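Local coordinates for protein ammonium transporter (Kuenenia stuttgartiensis, PDB 6EU6) that probably senses ammonium at the membrane, as the Amt-type transporter part of an ammonium sensor histidine kinase, at residues A[215-220]-A[275-280]; A[254-259]-A[299-304]; A[269-274]-A[305-310]. All coordinates share one frame; numbering follows the deposited sequence.

Interaction 1: residues A[215-220]-A[275-280]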
loop_
_atom_site.group_PDB
_atom_site.type_symbol
_atom_site.label_atom_id
_atom_site.label_comp_id
_atom_site.label_asym_id
_atom_site.label_seq_id
_atom_site.Cartn_x
_atom_site.Cartn_y
_atom_site.Cartn_z
ATOM N N PHE A 215 3.331 -6.765 -2.487
ATOM C CA PHE A 215 3.564 -5.400 -2.852
ATOM C C PHE A 215 4.100 -5.269 -4.259
ATOM O O PHE A 215 3.774 -4.329 -4.995
ATOM C CB PHE A 215 4.642 -4.733 -1.980
ATOM C CG PHE A 215 4.146 -4.287 -0.674
ATOM C CD1 PHE A 215 3.195 -3.298 -0.601
ATOM C CD2 PHE A 215 4.711 -4.800 0.506
ATOM C CE1 PHE A 215 2.744 -2.864 0.651
ATOM C CE2 PHE A 215 4.251 -4.399 1.735
ATOM C CZ PHE A 215 3.236 -3.455 1.799
ATOM N N LEU A 216 5.019 -6.173 -4.597
ATOM C CA LEU A 216 5.624 -6.140 -5.923
ATOM C C LEU A 216 4.591 -6.388 -6.984
ATOM O O LEU A 216 4.560 -5.707 -8.022
ATOM C CB LEU A 216 6.776 -7.134 -6.016
ATOM C CG LEU A 216 8.042 -6.721 -5.197
ATOM C CD1 LEU A 216 9.066 -7.865 -5.191
ATOM C CD2 LEU A 216 8.691 -5.495 -5.765
ATOM N N TRP A 217 3.771 -7.390 -6.717
ATOM C CA TRP A 217 2.701 -7.798 -7.669
ATOM C C TRP A 217 1.707 -6.607 -7.887
ATOM O O TRP A 217 1.353 -6.208 -9.023
ATOM C CB TRP A 217 2.066 -9.052 -7.099
ATOM C CG TRP A 217 0.955 -9.788 -7.860
ATOM C CD1 TRP A 217 0.113 -9.295 -8.795
ATOM C CD2 TRP A 217 0.602 -11.153 -7.683
ATOM N NE1 TRP A 217 -0.813 -10.274 -9.170
ATOM C CE2 TRP A 217 -0.511 -11.424 -8.512
ATOM C CE3 TRP A 217 1.077 -12.148 -6.862
ATOM C CZ2 TRP A 217 -1.128 -12.656 -8.564
ATOM C CZ3 TRP A 217 0.464 -13.388 -6.899
ATOM C CH2 TRP A 217 -0.626 -13.635 -7.764
ATOM N N PHE A 218 1.262 -6.021 -6.781
ATOM C CA PHE A 218 0.448 -4.819 -6.808
ATOM C C PHE A 218 1.102 -3.718 -7.588
ATOM O O PHE A 218 0.520 -3.182 -8.488
ATOM C CB PHE A 218 0.229 -4.331 -5.397
ATOM C CG PHE A 218 -0.443 -3.032 -5.316
ATOM C CD1 PHE A 218 -1.839 -2.954 -5.334
ATOM C CD2 PHE A 218 0.283 -1.895 -5.123
ATOM C CE1 PHE A 218 -2.477 -1.736 -5.207
ATOM C CE2 PHE A 218 -0.328 -0.638 -5.053
ATOM C CZ PHE A 218 -1.722 -0.556 -5.091
ATOM N N GLY A 219 2.324 -3.386 -7.247
ATOM C CA GLY A 219 3.063 -2.405 -8.038
ATOM C C GLY A 219 3.197 -2.682 -9.518
ATOM O O GLY A 219 3.168 -1.742 -10.339
ATOM N N TRP A 220 3.354 -3.958 -9.872
ATOM C CA TRP A 220 3.488 -4.353 -11.299
ATOM C C TRP A 220 2.238 -4.021 -12.087
ATOM O O TRP A 220 2.316 -3.807 -13.296
ATOM C CB TRP A 220 3.867 -5.863 -11.462
ATOM C CG TRP A 220 5.256 -6.018 -11.847
ATOM C CD1 TRP A 220 5.835 -5.529 -12.986
ATOM C CD2 TRP A 220 6.291 -6.727 -11.144
ATOM N NE1 TRP A 220 7.190 -5.878 -13.010
ATOM C CE2 TRP A 220 7.479 -6.637 -11.923
ATOM C CE3 TRP A 220 6.318 -7.495 -9.996
ATOM C CZ2 TRP A 220 8.662 -7.219 -11.546
ATOM C CZ3 TRP A 220 7.514 -8.070 -9.616
ATOM C CH2 TRP A 220 8.671 -7.916 -10.398
ATOM N N ALA A 275 9.367 -13.849 -11.434
ATOM C CA ALA A 275 9.830 -14.065 -12.816
ATOM C C ALA A 275 8.700 -13.997 -13.816
ATOM O O ALA A 275 8.831 -13.422 -14.879
ATOM C CB ALA A 275 10.583 -15.374 -12.966
ATOM N N GLY A 276 7.537 -14.505 -13.464
ATOM C CA GLY A 276 6.413 -14.353 -14.347
ATOM C C GLY A 276 5.933 -12.943 -14.534
ATOM O O GLY A 276 5.580 -12.578 -15.658
ATOM N N LEU A 277 5.936 -12.168 -13.432
ATOM C CA LEU A 277 5.706 -10.773 -13.503
ATOM C C LEU A 277 6.690 -10.057 -14.437
ATOM O O LEU A 277 6.279 -9.273 -15.278
ATOM C CB LEU A 277 5.611 -10.162 -12.127
ATOM C CG LEU A 277 4.303 -10.563 -11.367
ATOM C CD1 LEU A 277 4.461 -10.457 -9.852
ATOM C CD2 LEU A 277 3.078 -9.772 -11.825
ATOM N N VAL A 278 7.948 -10.344 -14.268
ATOM C CA VAL A 278 9.002 -9.731 -15.084
ATOM C C VAL A 278 8.720 -10.068 -16.550
ATOM O O VAL A 278 8.655 -9.184 -17.392
ATOM C CB VAL A 278 10.392 -10.185 -14.646
ATOM C CG1 VAL A 278 11.417 -9.854 -15.735
ATOM C CG2 VAL A 278 10.802 -9.514 -13.312
ATOM N N ALA A 279 8.391 -11.325 -16.830
ATOM C CA ALA A 279 8.230 -11.742 -18.206
ATOM C C ALA A 279 7.074 -11.084 -18.900
ATOM O O ALA A 279 7.195 -10.618 -20.072
ATOM C CB ALA A 279 8.115 -13.249 -18.303
ATOM N N ILE A 280 5.948 -10.975 -18.183
ATOM C CA ILE A 280 4.750 -10.400 -18.778
ATOM C C ILE A 280 4.872 -8.888 -19.006
ATOM O O ILE A 280 4.159 -8.324 -19.809
ATOM C CB ILE A 280 3.490 -10.760 -17.994
ATOM C CG1 ILE A 280 2.281 -10.610 -18.865
ATOM C CG2 ILE A 280 3.326 -9.843 -16.758
ATOM C CD1 ILE A 280 2.206 -11.619 -19.989
#
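Trp220 lays a face of its indole against the backbone end of Leu277, and this is the tight part of an otherwise spare helix contact. CB of Leu277 stands 3.6 Å from the centroid of the six-membered ring of Trp220, only 18° off the ring normal, a CH-pi contact over the face. The CD1 methyl of Leu277 follows the same indole outward and reaches Trp220 CE3 at 3.5 Å. Further round the rim, Val278 CG2 approaches Trp220 CZ2 obliquely at 3.6 Å. A chi1 of -106°, away from the staggered values, turns the indole face of Trp220 to Leu277, which suggests some strain.

Beyond Leu277 the packing is looser. Its CD1 lies in the angle between the two tryptophans, but Trp217 offers it mainly CA and CB, with CB of Trp217 3.9 Å from CD1 of Leu277 and the two side chains crossing nearly at right angles. The indole of Trp217 meets CD1 only obliquely and has its main partners outside the two segments: NE1 is hydrogen-bonded to Asn243 OD1, and the ring meets Phe21 of the second subunit. The looser side is not a wet one, since all four touching residues are buried.

The axes of 215-220 and 275-280 run almost parallel, at 12°, and approach to 10.7 Å, a wide spacing spanned mainly by the indole of Trp220 and the side chain of Leu277. In its sequence setting Trp220 resembles the conserved tryptophan beside the conduction path of Amt proteins, and its ring also meets His171, probably one of the family's paired histidines. Helix 2-34 adds Met23 against Trp220, helix 234-261 closes over Leu277 with Thr242 and Ala246, and helix 289-312 packs on the far side of 275-280 through Thr299 and Ala303.

Interaction 2: residues A[254-259]-A[299-304]. With LMT (dodecyl-beta-D-maltoside), chain E.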
loop_
_atom_site.group_PDB
_atom_site.type_symbol
_atom_site.label_atom_id
_atom_site.label_comp_id
_atom_site.label_asym_id
_atom_site.label_seq_id
_atom_site.Cartn_x
_atom_site.Cartn_y
_atom_site.Cartn_z
ATOM N N LEU A 254 4.217 -24.461 -8.099
ATOM C CA LEU A 254 3.771 -25.352 -7.067
ATOM C C LEU A 254 3.837 -26.758 -7.618
ATOM O O LEU A 254 4.292 -27.645 -6.916
ATOM C CB LEU A 254 2.338 -25.110 -6.595
ATOM C CG LEU A 254 2.106 -23.826 -5.778
ATOM C CD1 LEU A 254 0.593 -23.663 -5.594
ATOM C CD2 LEU A 254 2.944 -23.937 -4.483
ATOM N N ILE A 255 3.414 -26.944 -8.862
ATOM C CA ILE A 255 3.371 -28.286 -9.418
ATOM C C ILE A 255 4.778 -28.857 -9.623
ATOM O O ILE A 255 5.025 -29.937 -9.159
ATOM C CB ILE A 255 2.504 -28.353 -10.679
ATOM C CG1 ILE A 255 1.066 -28.087 -10.304
ATOM C CG2 ILE A 255 2.647 -29.714 -11.371
ATOM C CD1 ILE A 255 0.273 -27.647 -11.483
ATOM N N PHE A 256 5.657 -28.116 -10.310
ATOM C CA PHE A 256 7.006 -28.509 -10.658
ATOM C C PHE A 256 7.867 -28.716 -9.412
ATOM O O PHE A 256 8.688 -29.634 -9.371
ATOM C CB PHE A 256 7.635 -27.424 -11.547
ATOM C CG PHE A 256 9.088 -27.665 -11.924
ATOM C CD1 PHE A 256 9.413 -28.602 -12.884
ATOM C CD2 PHE A 256 10.117 -26.925 -11.342
ATOM C CE1 PHE A 256 10.743 -28.806 -13.263
ATOM C CE2 PHE A 256 11.454 -27.148 -11.688
ATOM C CZ PHE A 256 11.763 -28.091 -12.662
ATOM N N ILE A 257 7.735 -27.822 -8.424
ATOM C CA ILE A 257 8.513 -27.930 -7.225
ATOM C C ILE A 257 8.091 -29.166 -6.400
ATOM O O ILE A 257 8.986 -29.797 -5.821
ATOM C CB ILE A 257 8.462 -26.678 -6.328
ATOM C CG1 ILE A 257 9.113 -25.463 -7.019
ATOM C CG2 ILE A 257 9.209 -26.920 -5.031
ATOM C CD1 ILE A 257 8.701 -24.108 -6.388
ATOM N N TYR A 258 6.776 -29.481 -6.311
ATOM C CA TYR A 258 6.250 -30.683 -5.600
ATOM C C TYR A 258 6.765 -31.924 -6.312
ATOM O O TYR A 258 7.426 -32.774 -5.712
ATOM C CB TYR A 258 4.699 -30.714 -5.531
ATOM C CG TYR A 258 4.123 -31.754 -4.553
ATOM C CD1 TYR A 258 4.428 -31.709 -3.193
ATOM C CD2 TYR A 258 3.275 -32.783 -4.997
ATOM C CE1 TYR A 258 3.917 -32.658 -2.303
ATOM C CE2 TYR A 258 2.765 -33.734 -4.115
ATOM C CZ TYR A 258 3.093 -33.658 -2.766
ATOM O OH TYR A 258 2.607 -34.574 -1.871
ATOM N N ALA A 259 6.525 -31.984 -7.610
ATOM C CA ALA A 259 6.935 -33.142 -8.385
ATOM C C ALA A 259 8.466 -33.467 -8.246
ATOM O O ALA A 259 8.832 -34.620 -8.231
ATOM C CB ALA A 259 6.536 -32.951 -9.841
ATOM N N THR A 299 7.589 -19.393 -17.845
ATOM C CA THR A 299 8.566 -18.603 -17.112
ATOM C C THR A 299 8.771 -19.129 -15.708
ATOM O O THR A 299 9.900 -19.193 -15.214
ATOM C CB THR A 299 8.177 -17.119 -17.045
ATOM O OG1 THR A 299 7.917 -16.633 -18.366
ATOM C CG2 THR A 299 9.274 -16.250 -16.290
ATOM N N GLY A 300 7.706 -19.523 -15.055
ATOM C CA GLY A 300 7.801 -20.040 -13.714
ATOM C C GLY A 300 8.804 -21.219 -13.562
ATOM O O GLY A 300 9.686 -21.224 -12.715
ATOM N N ILE A 301 8.609 -22.248 -14.361
ATOM C CA ILE A 301 9.503 -23.394 -14.415
ATOM C C ILE A 301 10.913 -22.984 -14.874
ATOM O O ILE A 301 11.886 -23.371 -14.249
ATOM C CB ILE A 301 8.888 -24.451 -15.359
ATOM C CG1 ILE A 301 7.629 -25.012 -14.688
ATOM C CG2 ILE A 301 9.839 -25.581 -15.680
ATOM C CD1 ILE A 301 6.691 -25.623 -15.679
ATOM N N LEU A 302 11.043 -22.250 -15.967
ATOM C CA LEU A 302 12.379 -21.958 -16.463
ATOM C C LEU A 302 13.156 -21.110 -15.460
ATOM O O LEU A 302 14.416 -21.207 -15.349
ATOM C CB LEU A 302 12.357 -21.250 -17.795
ATOM C CG LEU A 302 11.824 -22.073 -18.976
ATOM C CD1 LEU A 302 11.856 -21.262 -20.255
ATOM C CD2 LEU A 302 12.743 -23.242 -19.143
ATOM N N ALA A 303 12.441 -20.263 -14.722
ATOM C CA ALA A 303 13.137 -19.382 -13.776
ATOM C C ALA A 303 13.699 -20.174 -12.581
ATOM O O ALA A 303 14.778 -19.876 -12.073
ATOM C CB ALA A 303 12.226 -18.271 -13.302
ATOM N N ILE A 304 12.965 -21.202 -12.154
ATOM C CA ILE A 304 13.387 -22.044 -11.069
ATOM C C ILE A 304 14.594 -22.900 -11.536
ATOM O O ILE A 304 15.512 -23.089 -10.738
ATOM C CB ILE A 304 12.242 -22.965 -10.611
ATOM C CG1 ILE A 304 11.183 -22.124 -9.889
ATOM C CG2 ILE A 304 12.742 -24.072 -9.687
ATOM C CD1 ILE A 304 9.914 -22.927 -9.639
HETATM C C1B LMT E . -0.729 -32.893 6.746
HETATM C C2B LMT E . 0.330 -33.368 7.795
HETATM C C3B LMT E . 0.463 -34.884 7.759
HETATM C C4B LMT E . -0.911 -35.410 8.063
HETATM C C5B LMT E . -1.901 -35.017 6.999
HETATM C C6B LMT E . -3.247 -35.696 7.305
HETATM O O1B LMT E . -0.294 -33.236 5.436
HETATM O O2B LMT E . 1.637 -32.842 7.526
HETATM O O3B LMT E . 1.349 -35.446 8.736
HETATM O "O4'" LMT E . -0.867 -36.838 8.170
HETATM O O5B LMT E . -1.975 -33.565 6.934
HETATM O O6B LMT E . -3.489 -35.929 8.740
HETATM C "C1'" LMT E . 0.874 -31.637 1.835
HETATM C "C2'" LMT E . 1.319 -31.016 3.104
HETATM C "C3'" LMT E . 1.154 -31.914 4.246
HETATM C "C4'" LMT E . -0.258 -32.246 4.419
HETATM C "C5'" LMT E . -0.816 -32.758 3.069
HETATM C "C6'" LMT E . -2.313 -32.957 3.168
HETATM O "O1'" LMT E . 1.097 -30.741 0.769
HETATM O "O2'" LMT E . 2.696 -30.768 3.053
HETATM O "O3'" LMT E . 1.570 -31.318 5.461
HETATM O "O5'" LMT E . -0.510 -31.904 1.977
HETATM O "O6'" LMT E . -3.044 -31.859 3.749
HETATM C C1 LMT E . 0.695 -31.301 -0.511
HETATM C C2 LMT E . 1.139 -30.374 -1.653
HETATM C C3 LMT E . 0.574 -30.761 -3.017
HETATM C C4 LMT E . 1.043 -29.818 -4.153
HETATM C C5 LMT E . -0.079 -28.953 -4.742
HETATM C C6 LMT E . -0.130 -28.792 -6.259
HETATM C C7 LMT E . -0.998 -27.572 -6.627
HETATM C C8 LMT E . -2.128 -27.853 -7.613
HETATM C C9 LMT E . -3.003 -26.619 -7.960
HETATM C C10 LMT E . -3.898 -26.809 -9.238
HETATM C C11 LMT E . -5.358 -26.238 -9.231
HETATM C C12 LMT E . -5.688 -25.050 -10.156
#
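An apolar helix-to-helix contact on the outer part of the bundle joins Phe256 and Ile257 of helix 234-261 to Ile301 and Ile304 of helix 289-312. The short axes approach to 9.9 Å and diverge by 43°, and the bridging falls mostly to the phenyl ring. With CG anti to its backbone N (chi1 177°), Phe256 reaches across and is held from two directions. The CG2 methyl of Ile301 sits over the centre of one ring face, 4.1 Å from the centroid, while CG2 of Ile304 comes to the ring edge, 3.9 Å from CE2 of Phe256. The other branch of Ile301 touches the base of the same side chain, CG1 lying 4.0 Å from Phe256 CB.

In the eleven-helix Amt fold these helices are separated in sequence by helix 266-280, which also packs against both of them: Ser268 meets Ile257, and Ala275 meets Ala303. On this more buried flank the isoleucines Ile257 and Ile304 cross at about a right angle, their CD1 atoms 3.7 Å apart.

A dodecyl maltoside chain runs along another side of 254-259, with its C3 over the ring of Tyr258, although that tyrosine is poorly ordered. The same detergent is hydrogen-bonded to the backbone O of Arg389, the backbone N of Ile122 and the carboxylate OE1 of Glu394, all of the second subunit.

Interaction 3: residues A[269-274]-A[305-310]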
loop_
_atom_site.group_PDB
_atom_site.type_symbol
_atom_site.label_atom_id
_atom_site.label_comp_id
_atom_site.label_asym_id
_atom_site.label_seq_id
_atom_site.Cartn_x
_atom_site.Cartn_y
_atom_site.Cartn_z
ATOM N N LEU A 269 9.107 -20.711 -4.952
ATOM C CA LEU A 269 7.769 -20.283 -5.330
ATOM C C LEU A 269 7.751 -18.764 -5.578
ATOM O O LEU A 269 7.168 -18.278 -6.552
ATOM C CB LEU A 269 6.777 -20.641 -4.242
ATOM C CG LEU A 269 5.383 -20.061 -4.421
ATOM C CD1 LEU A 269 4.692 -20.720 -5.584
ATOM C CD2 LEU A 269 4.578 -20.271 -3.149
ATOM N N PHE A 270 8.400 -18.000 -4.692
ATOM C CA PHE A 270 8.474 -16.543 -4.899
ATOM C C PHE A 270 9.216 -16.210 -6.149
ATOM O O PHE A 270 8.774 -15.378 -6.964
ATOM C CB PHE A 270 9.238 -15.825 -3.743
ATOM C CG PHE A 270 8.625 -15.998 -2.352
ATOM C CD1 PHE A 270 7.306 -15.865 -2.132
ATOM C CD2 PHE A 270 9.430 -16.190 -1.267
ATOM C CE1 PHE A 270 6.729 -16.028 -0.880
ATOM C CE2 PHE A 270 8.879 -16.349 -0.007
ATOM C CZ PHE A 270 7.525 -16.232 0.182
ATOM N N THR A 271 10.363 -16.868 -6.346
ATOM C CA THR A 271 11.157 -16.648 -7.570
ATOM C C THR A 271 10.279 -16.782 -8.801
ATOM O O THR A 271 10.355 -16.004 -9.716
ATOM C CB THR A 271 12.363 -17.612 -7.620
ATOM O OG1 THR A 271 13.192 -17.334 -6.521
ATOM C CG2 THR A 271 13.171 -17.463 -8.895
ATOM N N ALA A 272 9.484 -17.841 -8.853
ATOM C CA ALA A 272 8.725 -18.087 -10.013
ATOM C C ALA A 272 7.638 -17.002 -10.261
ATOM O O ALA A 272 7.413 -16.610 -11.399
ATOM C CB ALA A 272 8.124 -19.473 -9.917
ATOM N N ILE A 273 6.929 -16.589 -9.176
ATOM C CA ILE A 273 5.920 -15.573 -9.252
ATOM C C ILE A 273 6.529 -14.289 -9.805
ATOM O O ILE A 273 6.025 -13.728 -10.761
ATOM C CB ILE A 273 5.244 -15.360 -7.874
ATOM C CG1 ILE A 273 4.418 -16.628 -7.579
ATOM C CG2 ILE A 273 4.368 -14.133 -7.961
ATOM C CD1 ILE A 273 3.940 -16.732 -6.156
ATOM N N LEU A 274 7.625 -13.854 -9.198
ATOM C CA LEU A 274 8.220 -12.624 -9.626
ATOM C C LEU A 274 8.771 -12.702 -11.074
ATOM O O LEU A 274 8.667 -11.730 -11.824
ATOM C CB LEU A 274 9.313 -12.200 -8.652
ATOM C CG LEU A 274 9.028 -11.908 -7.203
ATOM C CD1 LEU A 274 10.285 -11.215 -6.636
ATOM C CD2 LEU A 274 7.839 -11.028 -7.080
ATOM N N ILE A 305 14.580 -23.345 -12.807
ATOM C CA ILE A 305 15.692 -24.128 -13.318
ATOM C C ILE A 305 16.909 -23.220 -13.312
ATOM O O ILE A 305 18.009 -23.582 -12.853
ATOM C CB ILE A 305 15.380 -24.681 -14.701
ATOM C CG1 ILE A 305 14.327 -25.798 -14.543
ATOM C CG2 ILE A 305 16.666 -25.200 -15.399
ATOM C CD1 ILE A 305 13.620 -26.178 -15.823
ATOM N N ALA A 306 16.725 -22.028 -13.853
ATOM C CA ALA A 306 17.769 -21.037 -13.859
ATOM C C ALA A 306 18.314 -20.673 -12.513
ATOM O O ALA A 306 19.545 -20.557 -12.332
ATOM C CB ALA A 306 17.362 -19.812 -14.623
ATOM N N GLU A 307 17.433 -20.509 -11.538
ATOM C CA GLU A 307 17.884 -20.150 -10.218
ATOM C C GLU A 307 18.859 -21.218 -9.657
ATOM O O GLU A 307 19.910 -20.876 -9.105
ATOM C CB GLU A 307 16.672 -20.060 -9.313
ATOM C CG GLU A 307 16.932 -19.947 -7.855
ATOM C CD GLU A 307 15.623 -20.018 -7.020
ATOM O OE1 GLU A 307 14.844 -21.003 -7.053
ATOM O OE2 GLU A 307 15.342 -19.032 -6.331
ATOM N N GLY A 308 18.509 -22.503 -9.820
ATOM C CA GLY A 308 19.365 -23.584 -9.413
ATOM C C GLY A 308 20.685 -23.669 -10.193
ATOM O O GLY A 308 21.730 -23.964 -9.627
ATOM N N PHE A 309 20.626 -23.388 -11.484
ATOM C CA PHE A 309 21.821 -23.395 -12.367
ATOM C C PHE A 309 22.824 -22.324 -11.942
ATOM O O PHE A 309 24.066 -22.535 -11.847
ATOM C CB PHE A 309 21.368 -23.232 -13.802
ATOM C CG PHE A 309 22.468 -23.201 -14.783
ATOM C CD1 PHE A 309 23.050 -24.380 -15.223
ATOM C CD2 PHE A 309 22.909 -22.007 -15.291
ATOM C CE1 PHE A 309 24.102 -24.360 -16.122
ATOM C CE2 PHE A 309 23.970 -21.978 -16.184
ATOM C CZ PHE A 309 24.559 -23.152 -16.590
ATOM N N ILE A 310 22.294 -21.182 -11.591
ATOM C CA ILE A 310 23.100 -20.016 -11.254
ATOM C C ILE A 310 23.797 -20.301 -9.926
ATOM O O ILE A 310 24.981 -20.039 -9.726
ATOM C CB ILE A 310 22.211 -18.755 -11.177
ATOM C CG1 ILE A 310 21.780 -18.329 -12.582
ATOM C CG2 ILE A 310 22.952 -17.621 -10.426
ATOM C CD1 ILE A 310 20.566 -17.401 -12.560
#
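The carboxylate of Glu307 has Thr271 over one of its faces: the CG2 methyl of Thr271 lies over that face, 4.0 Å from CD of Glu307, and OG1 lies on the same side, closer to one oxygen. Thr271 OG1 and Glu307 OE2 are 2.7 Å apart, a hydrogen-bonding distance, with OG1 well out of the carboxylate plane; the threonine proton may instead go to Gly267 O, one turn back in the same helix.

The acid is held at both of its oxygens, OE2 also by Ser321 OG and OE1 by Ser268 OG. Stretched out through its first two torsions (chi1 169°, chi2 -174°), Glu307 carries its carboxylate across to helix 266-280. Ser268 and Ser321 lie close to the starts of helices 266-280 and 322-340, whose dipoles may favour the charged form of Glu307. Replacing Glu307 by an alanine would probably leave both serine hydroxyls without their shared acid and break the polar tie between the helices. This is an interhelical polar cluster of one acid and three hydroxyls, joining helices 266-280 and 289-312 of the Amt bundle near the start of helix 322-340.

Helix 266-280 ties the set together: it supplies one segment each to interactions 1 and 3, whose centres lie about 14 Å apart, and Trp220 CZ3 packs on Leu274 CD2 at 3.9 Å. Interactions 2 and 3 share helix 289-312 and are closer, about 8 Å between centres, with Ile304 CD1 3.9 Å from Ala272 CB. Interactions 1 and 2, about 17 Å apart between centres, meet where Thr299 CG2 packs 3.7 Å from Gly276 N. Interaction 1 is the innermost and probably the one nearest what corresponds to the conduction path of Amt transporters. Near interaction 3, Ile310 and Phe309 touch Ile316 and Leu314, which line the nonyl maltoside pocket.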